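Local coordinates for D-mandelate dehydrogenase (PDB 2W2K), which probably oxidises D-mandelate reversibly to its keto acid with a nicotinamide cofactor, binding NAD(+) in a Rossmann-type domain, at residues P12-D17 against A59-T64; R180-V183 against G187-L190; A241-M246 against Q263-A268; D38-A43 against Y67-D72. All coordinates share one frame; numbering follows the deposited sequence.

Interaction 1: P12-D17 against A59-T64; sequences PARHLD and AVENGT
Extended from CG to NE, with CG anti to the carbonyl carbon (chi1 -67°), Arg14 reaches from its loop to the type I beta turn Ala59-Asn62 and meets it mainly through polar atoms. The ionic part is a salt bridge of Arg14 NH1 with Glu61 OE2, 3.4 Å long and weak as a hydrogen bond (135° at the hydrogen). Glu61 OE2 lies at the guanidinium edge, and the carboxylate and guanidinium planes differ by only 17°. A second weak bond runs from Arg14 NH2 to Asn62 OD1 at 3.3 Å, with the amide plane almost perpendicular to the guanidinium. NH2 has its stronger partner in Asp11, by a salt bridge. A water over the guanidinium face donates to Pro12 O at 2.9 Å and accepts from Asn62 ND2 at 3.0 Å. Replacing Asn62 by an alanine would probably cost Arg14 NH2 one acceptor and break the water-mediated link to Pro12. Ala59 CB adds an oblique van der Waals contact, 4.1 Å from Arg14 NH1. The contact joins loops at the C-terminal ends of parallel strands 5-8 and 54-57, beside helix 310-330, whose Glu317 accepts bonds from the backbone of Arg14, His15 and Leu16.

Interaction 2: R180-V183 against G187-L190; sequences RKAV and GMKL
The turn from helix 173-185 into strand 189-193, the second half of a beta-alpha-beta unit, brings Ala182 back onto Met188. Met188 N donates to Ala182 O at 3.0 Å, with 166° at the hydrogen. This link spans six residues, one more than the long bond of a Schellman motif, probably reflecting the wider pi-type turn at 181-183. Gly187 N adds a weak bond to Val183 O (3.2 Å). Gly187 has positive phi (89°), where a side chain would press on the preceding carbonyl oxygen. A CA-H...O contact, Val183 CA to Met188 O at 3.5 Å, adds a weaker contact in the same turn, and both Val183 methyls flank that oxygen, CG1 at 3.6 Å and CG2 at 3.7 Å. With CG1 anti to the backbone N (chi1 171°), CG2 is also carried to Leu190 CB, 4.0 Å away. Ala182 CB meets Met188 SD at 4.0 Å, and both side chains pack on Leu166 of strand 165-169. Such a glycine-containing turn from helix to strand completes the first crossover of the Rossmann fold; the strand it starts leads on to Asp194, an NAD(+)-binding residue.

Interaction 3: A241-M246 against Q263-A268; sequences AFFAAM and QDALIA
Phe243 meets Ala265 and Leu266 through CD2, CE2 and CZ, and this single aromatic residue makes all the close contact between the two helical segments. Its CE2 touches Ala265 CB at 3.9 Å, while CZ meets Leu266 CD1 at the same 3.9 Å. The ring also rests against the main chain of the opposing helix: CD2 is 3.8 Å from Ala265 O and CE2 is 3.7 Å from Leu266 N, both met obliquely. No hydrogen bond crosses the interface, so it is held by van der Waals packing. The small methyl of Ala265 matters here, since it points toward Phe243 and lets the ring come up to the helix backbone. Phe243 CG sits anti to its own carbonyl carbon (chi1 -66°), which sends the ring across the gap between helices whose nearest CA atoms, those of Phe243 and Ala265, are 7.7 Å apart. Exchanging Phe243 for an alanine removes the side chain joining the helices and would probably leave a gap beside Ala265 CB and Leu266 CD1. Farther out, Leu275 of strand 275-280 supports both Phe243 and Leu266, Leu293 covers Leu266 as well, and Lys274 NZ binds Phe243 O. Helix 240-245 leads from strand 223-226 to 250-254 and helix 263-271 from there to 275-280, successive crossovers of the parallel sheet as in the second half of a Rossmann fold.

Interaction 4: D38-A43 against Y67-D72; sequences DGFKQA and YPWNAD
Lys41 and Asp72 bring the two backbones nearest, with their CA atoms 8.1 Å apart. Residues 38-43 are helical throughout, whereas 67-70 turn sharply before helix 71-74 begins: the peptide before Pro68 is cis, and Trp69 is the centre of an inverse gamma turn closed by a weak bond from Asn70 N to Pro68 O (3.1 Å). Asn70 then takes the N-cap position, its OD1 receiving Leu73 N. Two side-chain pairs join these backbones. At the outer one, Lys41 NZ donates to Asp72 OD2 in a 2.8 Å salt bridge, approaching on the anti side and 18° out of the carboxylate plane. The bend of the lysine chain at chi3 (-56°) turns CE and NZ toward Asp72, and CD and CE each lie 3.5 Å from Asp72 OD2. A long salt bridge from Lys41 NZ to Asp38 OD1 (3.8 Å) extends the network, and the positive charge probably eases the proximity of the two aspartates. The inner pair is aromatic: Phe40 CE2 meets Trp69 CZ2 at 3.7 Å, with ring planes at 55°, an oblique meeting. Trp69 NE1 is held by Ser66 OG, which helps fix the turn of the indole, and Trp93 packs edge-to-face on it. The whole joins helix 37-45 to the start of helix 71-74, where Leu73 touches both Phe40 and Lys41, while Trp69 reaches inward to Phe84 of strand 83-86.

How the interactions relate
Interactions 1 and 4 belong to the five-stranded domain, and interactions 2 and 3 to the seven-stranded, nucleotide-binding one. Interactions 1 and 4 interleave along the chain and touch where Val60 O lies 3.6 Å from Tyr67 OH, although their centres are about 21 Å apart. Both are partly buried and use charged side chains, but interaction 4 adds an aromatic pair, whereas interaction 1 depends on weak bonds and a water. Interactions 2 and 3 are buried and carry no charged pair: the first is built on backbone bonds in one turn, the second on apolar packing between helices. They do not touch, their nearest atoms being about 11 Å apart.

Interaction 1: P12-D17 against A59-T64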
loop_
_atom_site.group_PDB
_atom_site.type_symbol
_atom_site.label_atom_id
_atom_site.label_comp_id
_atom_site.label_asym_id
_atom_site.label_seq_id
_atom_site.Cartn_x
_atom_site.Cartn_y
_atom_site.Cartn_z
ATOM N N PRO B 12 17.471 6.591 27.906
ATOM C CA PRO B 12 18.380 5.444 27.641
ATOM C C PRO B 12 17.763 4.460 26.635
ATOM O O PRO B 12 16.676 4.729 26.090
ATOM C CB PRO B 12 18.526 4.788 29.024
ATOM C CG PRO B 12 17.182 5.093 29.700
ATOM C CD PRO B 12 16.859 6.511 29.253
ATOM N N ALA B 13 18.428 3.327 26.403
ATOM C CA ALA B 13 17.997 2.364 25.365
ATOM C C ALA B 13 16.627 1.723 25.661
ATOM O O ALA B 13 16.267 1.545 26.820
ATOM C CB ALA B 13 19.097 1.263 25.145
ATOM N N ARG B 14 15.863 1.408 24.611
ATOM C CA ARG B 14 14.544 0.751 24.751
ATOM C C ARG B 14 14.444 -0.648 24.114
ATOM O O ARG B 14 13.480 -1.378 24.377
ATOM C CB ARG B 14 13.429 1.637 24.149
ATOM C CG ARG B 14 13.162 2.946 24.875
ATOM C CD ARG B 14 12.352 3.919 23.985
ATOM N NE ARG B 14 12.285 5.269 24.558
ATOM C CZ ARG B 14 12.270 6.395 23.848
ATOM N NH1 ARG B 14 12.319 6.363 22.520
ATOM N NH2 ARG B 14 12.222 7.563 24.468
ATOM N N HIS B 15 15.400 -1.012 23.264
ATOM C CA HIS B 15 15.261 -2.213 22.422
ATOM C C HIS B 15 16.369 -3.241 22.656
ATOM O O HIS B 15 16.084 -4.438 22.819
ATOM C CB HIS B 15 15.128 -1.833 20.926
ATOM C CG HIS B 15 13.963 -0.921 20.650
ATOM N ND1 HIS B 15 14.097 0.443 20.485
ATOM C CD2 HIS B 15 12.636 -1.178 20.565
ATOM C CE1 HIS B 15 12.907 0.986 20.304
ATOM N NE2 HIS B 15 12.004 0.022 20.333
ATOM N N LEU B 16 17.621 -2.782 22.691
ATOM C CA LEU B 16 18.783 -3.673 22.747
ATOM C C LEU B 16 19.368 -3.735 24.162
ATOM O O LEU B 16 20.432 -3.169 24.429
ATOM C CB LEU B 16 19.857 -3.225 21.748
ATOM C CG LEU B 16 19.465 -3.241 20.253
ATOM C CD1 LEU B 16 20.698 -2.960 19.392
ATOM C CD2 LEU B 16 18.824 -4.560 19.843
ATOM N N ASP B 17 18.673 -4.429 25.054
ATOM C CA ASP B 17 19.033 -4.421 26.487
ATOM C C ASP B 17 20.446 -4.986 26.768
ATOM O O ASP B 17 21.207 -4.372 27.526
ATOM C CB ASP B 17 17.973 -5.161 27.328
ATOM C CG ASP B 17 16.574 -4.524 27.227
ATOM O OD1 ASP B 17 16.435 -3.285 27.367
ATOM O OD2 ASP B 17 15.599 -5.273 27.010
ATOM N N ALA B 59 17.552 8.063 19.783
ATOM C CA ALA B 59 16.314 8.175 19.009
ATOM C C ALA B 59 16.157 9.588 18.438
ATOM O O ALA B 59 16.645 10.559 19.012
ATOM C CB ALA B 59 15.069 7.819 19.876
ATOM N N VAL B 60 15.424 9.690 17.333
ATOM C CA VAL B 60 15.240 10.984 16.646
ATOM C C VAL B 60 14.512 11.978 17.558
ATOM O O VAL B 60 14.862 13.183 17.615
ATOM C CB VAL B 60 14.487 10.789 15.288
ATOM C CG1 VAL B 60 13.987 12.132 14.735
ATOM C CG2 VAL B 60 15.399 10.110 14.260
ATOM N N GLU B 61 13.521 11.465 18.293
ATOM C CA GLU B 61 12.729 12.286 19.225
ATOM C C GLU B 61 13.380 12.567 20.604
ATOM O O GLU B 61 12.772 13.251 21.434
ATOM C CB GLU B 61 11.318 11.678 19.428
ATOM C CG GLU B 61 11.273 10.341 20.187
ATOM C CD GLU B 61 11.464 9.103 19.294
ATOM O OE1 GLU B 61 11.853 9.220 18.112
ATOM O OE2 GLU B 61 11.213 7.992 19.792
ATOM N N ASN B 62 14.573 12.016 20.858
ATOM C CA ASN B 62 15.244 12.176 22.160
ATOM C C ASN B 62 16.167 13.382 22.134
ATOM O O ASN B 62 16.874 13.599 21.141
ATOM C CB ASN B 62 16.115 10.955 22.535
ATOM C CG ASN B 62 15.315 9.673 22.861
ATOM O OD1 ASN B 62 14.085 9.608 22.761
ATOM N ND2 ASN B 62 16.061 8.616 23.201
ATOM N N GLY B 63 16.193 14.133 23.239
ATOM C CA GLY B 63 17.146 15.236 23.406
ATOM C C GLY B 63 16.800 16.547 22.702
ATOM O O GLY B 63 17.667 17.412 22.554
ATOM N N THR B 64 15.535 16.706 22.278
ATOM C CA THR B 64 15.141 17.857 21.450
ATOM C C THR B 64 15.177 19.199 22.214
ATOM O O THR B 64 15.257 20.265 21.593
ATOM C CB THR B 64 13.730 17.683 20.771
ATOM O OG1 THR B 64 12.726 17.573 21.777
ATOM C CG2 THR B 64 13.672 16.431 19.859
HETATM O O HOH W 1 15.348 5.760 23.670
#

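Interaction 2: R180-V183 against G187-L190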
loop_
_atom_site.group_PDB
_atom_site.type_symbol
_atom_site.label_atom_id
_atom_site.label_comp_id
_atom_site.label_asym_id
_atom_site.label_seq_id
_atom_site.Cartn_x
_atom_site.Cartn_y
_atom_site.Cartn_z
ATOM N N ARG B 180 12.638 -0.809 -7.133
ATOM C CA ARG B 180 12.665 -2.292 -7.200
ATOM C C ARG B 180 11.248 -2.849 -6.910
ATOM O O ARG B 180 10.735 -3.732 -7.637
ATOM C CB ARG B 180 13.685 -2.873 -6.206
ATOM C CG ARG B 180 13.844 -4.418 -6.293
ATOM C CD ARG B 180 14.779 -5.000 -5.220
ATOM N NE ARG B 180 14.289 -4.807 -3.862
ATOM C CZ ARG B 180 13.298 -5.511 -3.295
ATOM N NH1 ARG B 180 12.676 -6.488 -3.952
ATOM N NH2 ARG B 180 12.930 -5.234 -2.061
ATOM N N LYS B 181 10.622 -2.318 -5.866
ATOM C CA LYS B 181 9.277 -2.765 -5.464
ATOM C C LYS B 181 8.198 -2.356 -6.504
ATOM O O LYS B 181 7.335 -3.168 -6.859
ATOM C CB LYS B 181 8.971 -2.277 -4.033
ATOM C CG LYS B 181 9.860 -2.946 -2.934
ATOM C CD LYS B 181 9.753 -2.180 -1.570
ATOM C CE LYS B 181 10.764 -2.741 -0.588
ATOM N NZ LYS B 181 10.877 -1.965 0.686
ATOM N N ALA B 182 8.287 -1.128 -7.020
ATOM C CA ALA B 182 7.313 -0.631 -8.008
ATOM C C ALA B 182 7.437 -1.301 -9.390
ATOM O O ALA B 182 6.409 -1.569 -10.032
ATOM C CB ALA B 182 7.414 0.907 -8.152
ATOM N N VAL B 183 8.682 -1.560 -9.825
ATOM C CA VAL B 183 8.965 -2.174 -11.158
ATOM C C VAL B 183 8.753 -3.697 -11.153
ATOM O O VAL B 183 7.933 -4.224 -11.925
ATOM C CB VAL B 183 10.425 -1.856 -11.686
ATOM C CG1 VAL B 183 10.745 -2.680 -12.953
ATOM C CG2 VAL B 183 10.584 -0.355 -11.940
ATOM N N GLY B 187 4.834 -3.822 -11.491
ATOM C CA GLY B 187 4.863 -3.813 -12.973
ATOM C C GLY B 187 4.986 -2.460 -13.648
ATOM O O GLY B 187 4.677 -2.323 -14.856
ATOM N N MET B 188 5.448 -1.453 -12.898
ATOM C CA MET B 188 5.653 -0.100 -13.453
ATOM C C MET B 188 6.954 -0.069 -14.296
ATOM O O MET B 188 7.771 -1.021 -14.246
ATOM C CB MET B 188 5.721 0.981 -12.326
ATOM C CG MET B 188 4.454 1.109 -11.399
ATOM S SD MET B 188 4.458 2.583 -10.322
ATOM C CE MET B 188 3.955 3.815 -11.566
ATOM N N LYS B 189 7.090 0.993 -15.097
ATOM C CA LYS B 189 8.302 1.326 -15.868
ATOM C C LYS B 189 9.014 2.527 -15.209
ATOM O O LYS B 189 8.347 3.408 -14.655
ATOM C CB LYS B 189 7.930 1.697 -17.310
ATOM C CG LYS B 189 7.162 0.601 -18.088
ATOM C CD LYS B 189 6.645 1.115 -19.445
ATOM C CE LYS B 189 5.962 -0.015 -20.223
ATOM N N LEU B 190 10.350 2.586 -15.296
ATOM C CA LEU B 190 11.130 3.612 -14.565
ATOM C C LEU B 190 11.839 4.627 -15.485
ATOM O O LEU B 190 12.577 4.229 -16.389
ATOM C CB LEU B 190 12.181 2.962 -13.626
ATOM C CG LEU B 190 13.031 3.921 -12.749
ATOM C CD1 LEU B 190 12.193 4.651 -11.683
ATOM C CD2 LEU B 190 14.199 3.174 -12.090
#

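Interaction 3: A241-M246 against Q263-A268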
loop_
_atom_site.group_PDB
_atom_site.type_symbol
_atom_site.label_atom_id
_atom_site.label_comp_id
_atom_site.label_asym_id
_atom_site.label_seq_id
_atom_site.Cartn_x
_atom_site.Cartn_y
_atom_site.Cartn_z
ATOM N N ALA B 241 6.697 25.730 -12.217
ATOM C CA ALA B 241 7.162 25.288 -13.573
ATOM C C ALA B 241 7.156 23.749 -13.730
ATOM O O ALA B 241 6.876 23.200 -14.823
ATOM C CB ALA B 241 8.550 25.843 -13.871
ATOM N N PHE B 242 7.468 23.057 -12.638
ATOM C CA PHE B 242 7.460 21.592 -12.637
ATOM C C PHE B 242 6.045 21.066 -12.879
ATOM O O PHE B 242 5.849 20.176 -13.737
ATOM C CB PHE B 242 8.002 21.026 -11.313
ATOM C CG PHE B 242 8.237 19.518 -11.338
ATOM C CD1 PHE B 242 9.489 19.013 -11.645
ATOM C CD2 PHE B 242 7.193 18.616 -11.059
ATOM C CE1 PHE B 242 9.736 17.618 -11.692
ATOM C CE2 PHE B 242 7.428 17.205 -11.063
ATOM C CZ PHE B 242 8.711 16.708 -11.400
ATOM N N PHE B 243 5.070 21.595 -12.134
ATOM C CA PHE B 243 3.667 21.184 -12.295
ATOM C C PHE B 243 3.120 21.546 -13.690
ATOM O O PHE B 243 2.380 20.739 -14.309
ATOM C CB PHE B 243 2.755 21.722 -11.181
ATOM C CG PHE B 243 3.050 21.148 -9.809
ATOM C CD1 PHE B 243 2.976 19.755 -9.579
ATOM C CD2 PHE B 243 3.399 21.987 -8.744
ATOM C CE1 PHE B 243 3.261 19.204 -8.307
ATOM C CE2 PHE B 243 3.680 21.450 -7.462
ATOM C CZ PHE B 243 3.601 20.058 -7.245
ATOM N N ALA B 244 3.495 22.730 -14.196
ATOM C CA ALA B 244 3.129 23.100 -15.589
ATOM C C ALA B 244 3.578 22.064 -16.620
ATOM O O ALA B 244 2.857 21.796 -17.636
ATOM C CB ALA B 244 3.651 24.536 -15.957
ATOM N N ALA B 245 4.745 21.455 -16.373
ATOM C CA ALA B 245 5.309 20.423 -17.276
ATOM C C ALA B 245 4.666 19.031 -17.154
ATOM O O ALA B 245 4.765 18.235 -18.090
ATOM C CB ALA B 245 6.865 20.328 -17.143
ATOM N N MET B 246 3.971 18.759 -16.036
ATOM C CA MET B 246 3.310 17.451 -15.837
ATOM C C MET B 246 2.103 17.215 -16.758
ATOM O O MET B 246 1.482 18.165 -17.250
ATOM C CB MET B 246 2.918 17.251 -14.351
ATOM C CG MET B 246 4.145 17.141 -13.420
ATOM S SD MET B 246 3.728 16.817 -11.675
ATOM C CE MET B 246 3.305 15.058 -11.734
ATOM N N GLN B 263 4.099 24.227 -1.115
ATOM C CA GLN B 263 2.697 23.973 -0.723
ATOM C C GLN B 263 1.679 24.740 -1.590
ATOM O O GLN B 263 0.707 24.159 -2.089
ATOM C CB GLN B 263 2.493 24.232 0.777
ATOM C CG GLN B 263 1.049 24.051 1.301
ATOM C CD GLN B 263 1.006 24.028 2.824
ATOM O OE1 GLN B 263 1.607 23.156 3.454
ATOM N NE2 GLN B 263 0.310 25.000 3.423
ATOM N N ASP B 264 1.930 26.029 -1.799
ATOM C CA ASP B 264 1.031 26.852 -2.613
ATOM C C ASP B 264 0.917 26.380 -4.066
ATOM O O ASP B 264 -0.196 26.322 -4.605
ATOM C CB ASP B 264 1.425 28.340 -2.547
ATOM C CG ASP B 264 1.188 28.959 -1.166
ATOM O OD1 ASP B 264 0.370 28.436 -0.374
ATOM O OD2 ASP B 264 1.819 30.001 -0.877
ATOM N N ALA B 265 2.049 26.013 -4.687
ATOM C CA ALA B 265 2.037 25.477 -6.063
ATOM C C ALA B 265 1.263 24.154 -6.160
ATOM O O ALA B 265 0.529 23.917 -7.145
ATOM C CB ALA B 265 3.468 25.293 -6.576
ATOM N N LEU B 266 1.436 23.294 -5.145
ATOM C CA LEU B 266 0.746 21.980 -5.100
ATOM C C LEU B 266 -0.787 22.173 -5.025
ATOM O O LEU B 266 -1.541 21.554 -5.813
ATOM C CB LEU B 266 1.268 21.124 -3.925
ATOM C CG LEU B 266 0.622 19.740 -3.670
ATOM C CD1 LEU B 266 0.767 18.809 -4.880
ATOM C CD2 LEU B 266 1.181 19.092 -2.397
ATOM N N ILE B 267 -1.222 23.047 -4.101
ATOM C CA ILE B 267 -2.648 23.417 -3.928
ATOM C C ILE B 267 -3.260 23.881 -5.252
ATOM O O ILE B 267 -4.335 23.427 -5.633
ATOM C CB ILE B 267 -2.877 24.516 -2.804
ATOM C CG1 ILE B 267 -2.653 23.939 -1.397
ATOM C CG2 ILE B 267 -4.310 25.052 -2.861
ATOM C CD1 ILE B 267 -2.262 25.000 -0.348
ATOM N N ALA B 268 -2.555 24.765 -5.962
ATOM C CA ALA B 268 -3.037 25.332 -7.230
ATOM C C ALA B 268 -3.210 24.289 -8.335
ATOM O O ALA B 268 -4.182 24.325 -9.102
ATOM C CB ALA B 268 -2.094 26.437 -7.695
#

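Interaction 4: D38-A43 against Y67-D72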
loop_
_atom_site.group_PDB
_atom_site.type_symbol
_atom_site.label_atom_id
_atom_site.label_comp_id
_atom_site.label_asym_id
_atom_site.label_seq_id
_atom_site.Cartn_x
_atom_site.Cartn_y
_atom_site.Cartn_z
ATOM N N ASP B 38 18.771 27.033 26.526
ATOM C CA ASP B 38 19.620 28.055 27.157
ATOM C C ASP B 38 20.225 27.520 28.470
ATOM O O ASP B 38 21.376 27.840 28.807
ATOM C CB ASP B 38 18.849 29.375 27.401
ATOM C CG ASP B 38 18.814 30.304 26.150
ATOM O OD1 ASP B 38 19.649 30.191 25.210
ATOM O OD2 ASP B 38 17.934 31.179 26.126
ATOM N N GLY B 39 19.441 26.726 29.200
ATOM C CA GLY B 39 19.902 26.072 30.435
ATOM C C GLY B 39 21.036 25.057 30.216
ATOM O O GLY B 39 21.929 24.936 31.071
ATOM N N PHE B 40 21.001 24.351 29.075
ATOM C CA PHE B 40 22.078 23.400 28.645
ATOM C C PHE B 40 23.359 24.140 28.282
ATOM O O PHE B 40 24.457 23.711 28.652
ATOM C CB PHE B 40 21.590 22.545 27.450
ATOM C CG PHE B 40 22.566 21.453 26.984
ATOM C CD1 PHE B 40 23.040 20.460 27.863
ATOM C CD2 PHE B 40 22.950 21.396 25.655
ATOM C CE1 PHE B 40 23.914 19.438 27.406
ATOM C CE2 PHE B 40 23.822 20.380 25.168
ATOM C CZ PHE B 40 24.309 19.409 26.052
ATOM N N LYS B 41 23.240 25.262 27.562
ATOM C CA LYS B 41 24.435 26.076 27.259
ATOM C C LYS B 41 25.108 26.538 28.554
ATOM O O LYS B 41 26.345 26.580 28.641
ATOM C CB LYS B 41 24.106 27.299 26.374
ATOM C CG LYS B 41 23.701 26.966 24.932
ATOM C CD LYS B 41 23.810 28.222 23.999
ATOM C CE LYS B 41 22.976 29.419 24.535
ATOM N NZ LYS B 41 23.078 30.652 23.649
ATOM N N GLN B 42 24.297 26.884 29.560
ATOM C CA GLN B 42 24.825 27.412 30.820
ATOM C C GLN B 42 25.527 26.300 31.614
ATOM O O GLN B 42 26.555 26.535 32.265
ATOM C CB GLN B 42 23.705 28.045 31.654
ATOM C CG GLN B 42 24.181 28.633 32.994
ATOM C CD GLN B 42 23.038 29.013 33.944
ATOM O OE1 GLN B 42 23.235 29.801 34.876
ATOM N NE2 GLN B 42 21.846 28.452 33.718
ATOM N N ALA B 43 24.963 25.098 31.538
ATOM C CA ALA B 43 25.555 23.880 32.139
ATOM C C ALA B 43 26.947 23.584 31.573
ATOM O O ALA B 43 27.897 23.338 32.347
ATOM C CB ALA B 43 24.606 22.690 31.942
ATOM N N TYR B 67 18.109 21.600 21.278
ATOM C CA TYR B 67 18.245 22.214 19.946
ATOM C C TYR B 67 18.141 23.769 20.008
ATOM O O TYR B 67 17.436 24.306 20.869
ATOM C CB TYR B 67 17.182 21.701 18.961
ATOM C CG TYR B 67 17.129 20.218 18.589
ATOM C CD1 TYR B 67 18.138 19.307 18.951
ATOM C CD2 TYR B 67 16.040 19.730 17.855
ATOM C CE1 TYR B 67 18.040 17.922 18.584
ATOM C CE2 TYR B 67 15.938 18.388 17.489
ATOM C CZ TYR B 67 16.937 17.489 17.859
ATOM O OH TYR B 67 16.796 16.170 17.485
ATOM N N PRO B 68 18.836 24.480 19.097
ATOM C CA PRO B 68 19.767 23.971 18.082
ATOM C C PRO B 68 21.167 23.737 18.657
ATOM O O PRO B 68 21.548 24.379 19.662
ATOM C CB PRO B 68 19.821 25.117 17.057
ATOM C CG PRO B 68 19.642 26.368 17.906
ATOM C CD PRO B 68 18.682 25.954 19.010
ATOM N N TRP B 69 21.904 22.821 18.028
ATOM C CA TRP B 69 23.356 22.688 18.230
ATOM C C TRP B 69 24.045 23.723 17.317
ATOM O O TRP B 69 24.639 23.392 16.279
ATOM C CB TRP B 69 23.823 21.213 18.010
ATOM C CG TRP B 69 23.505 20.325 19.223
ATOM C CD1 TRP B 69 22.246 19.979 19.693
ATOM C CD2 TRP B 69 24.446 19.699 20.128
ATOM N NE1 TRP B 69 22.359 19.187 20.817
ATOM C CE2 TRP B 69 23.689 19.005 21.108
ATOM C CE3 TRP B 69 25.847 19.680 20.220
ATOM C CZ2 TRP B 69 24.293 18.291 22.166
ATOM C CZ3 TRP B 69 26.450 18.944 21.274
ATOM C CH2 TRP B 69 25.666 18.274 22.227
ATOM N N ASN B 70 23.917 24.995 17.709
ATOM C CA ASN B 70 24.526 26.109 16.970
ATOM C C ASN B 70 25.988 26.366 17.367
ATOM O O ASN B 70 26.520 25.717 18.287
ATOM C CB ASN B 70 23.665 27.411 17.075
ATOM C CG ASN B 70 23.444 27.902 18.518
ATOM O OD1 ASN B 70 24.037 27.407 19.479
ATOM N ND2 ASN B 70 22.585 28.911 18.664
ATOM N N ALA B 71 26.632 27.309 16.678
ATOM C CA ALA B 71 28.014 27.718 17.002
ATOM C C ALA B 71 28.230 28.115 18.482
ATOM O O ALA B 71 29.268 27.748 19.075
ATOM C CB ALA B 71 28.465 28.855 16.073
ATOM N N ASP B 72 27.290 28.878 19.063
ATOM C CA ASP B 72 27.417 29.322 20.474
ATOM C C ASP B 72 27.405 28.150 21.474
ATOM O O ASP B 72 28.225 28.117 22.386
ATOM C CB ASP B 72 26.360 30.369 20.878
ATOM C CG ASP B 72 26.675 31.034 22.245
ATOM O OD1 ASP B 72 27.754 31.657 22.396
ATOM O OD2 ASP B 72 25.857 30.933 23.176
#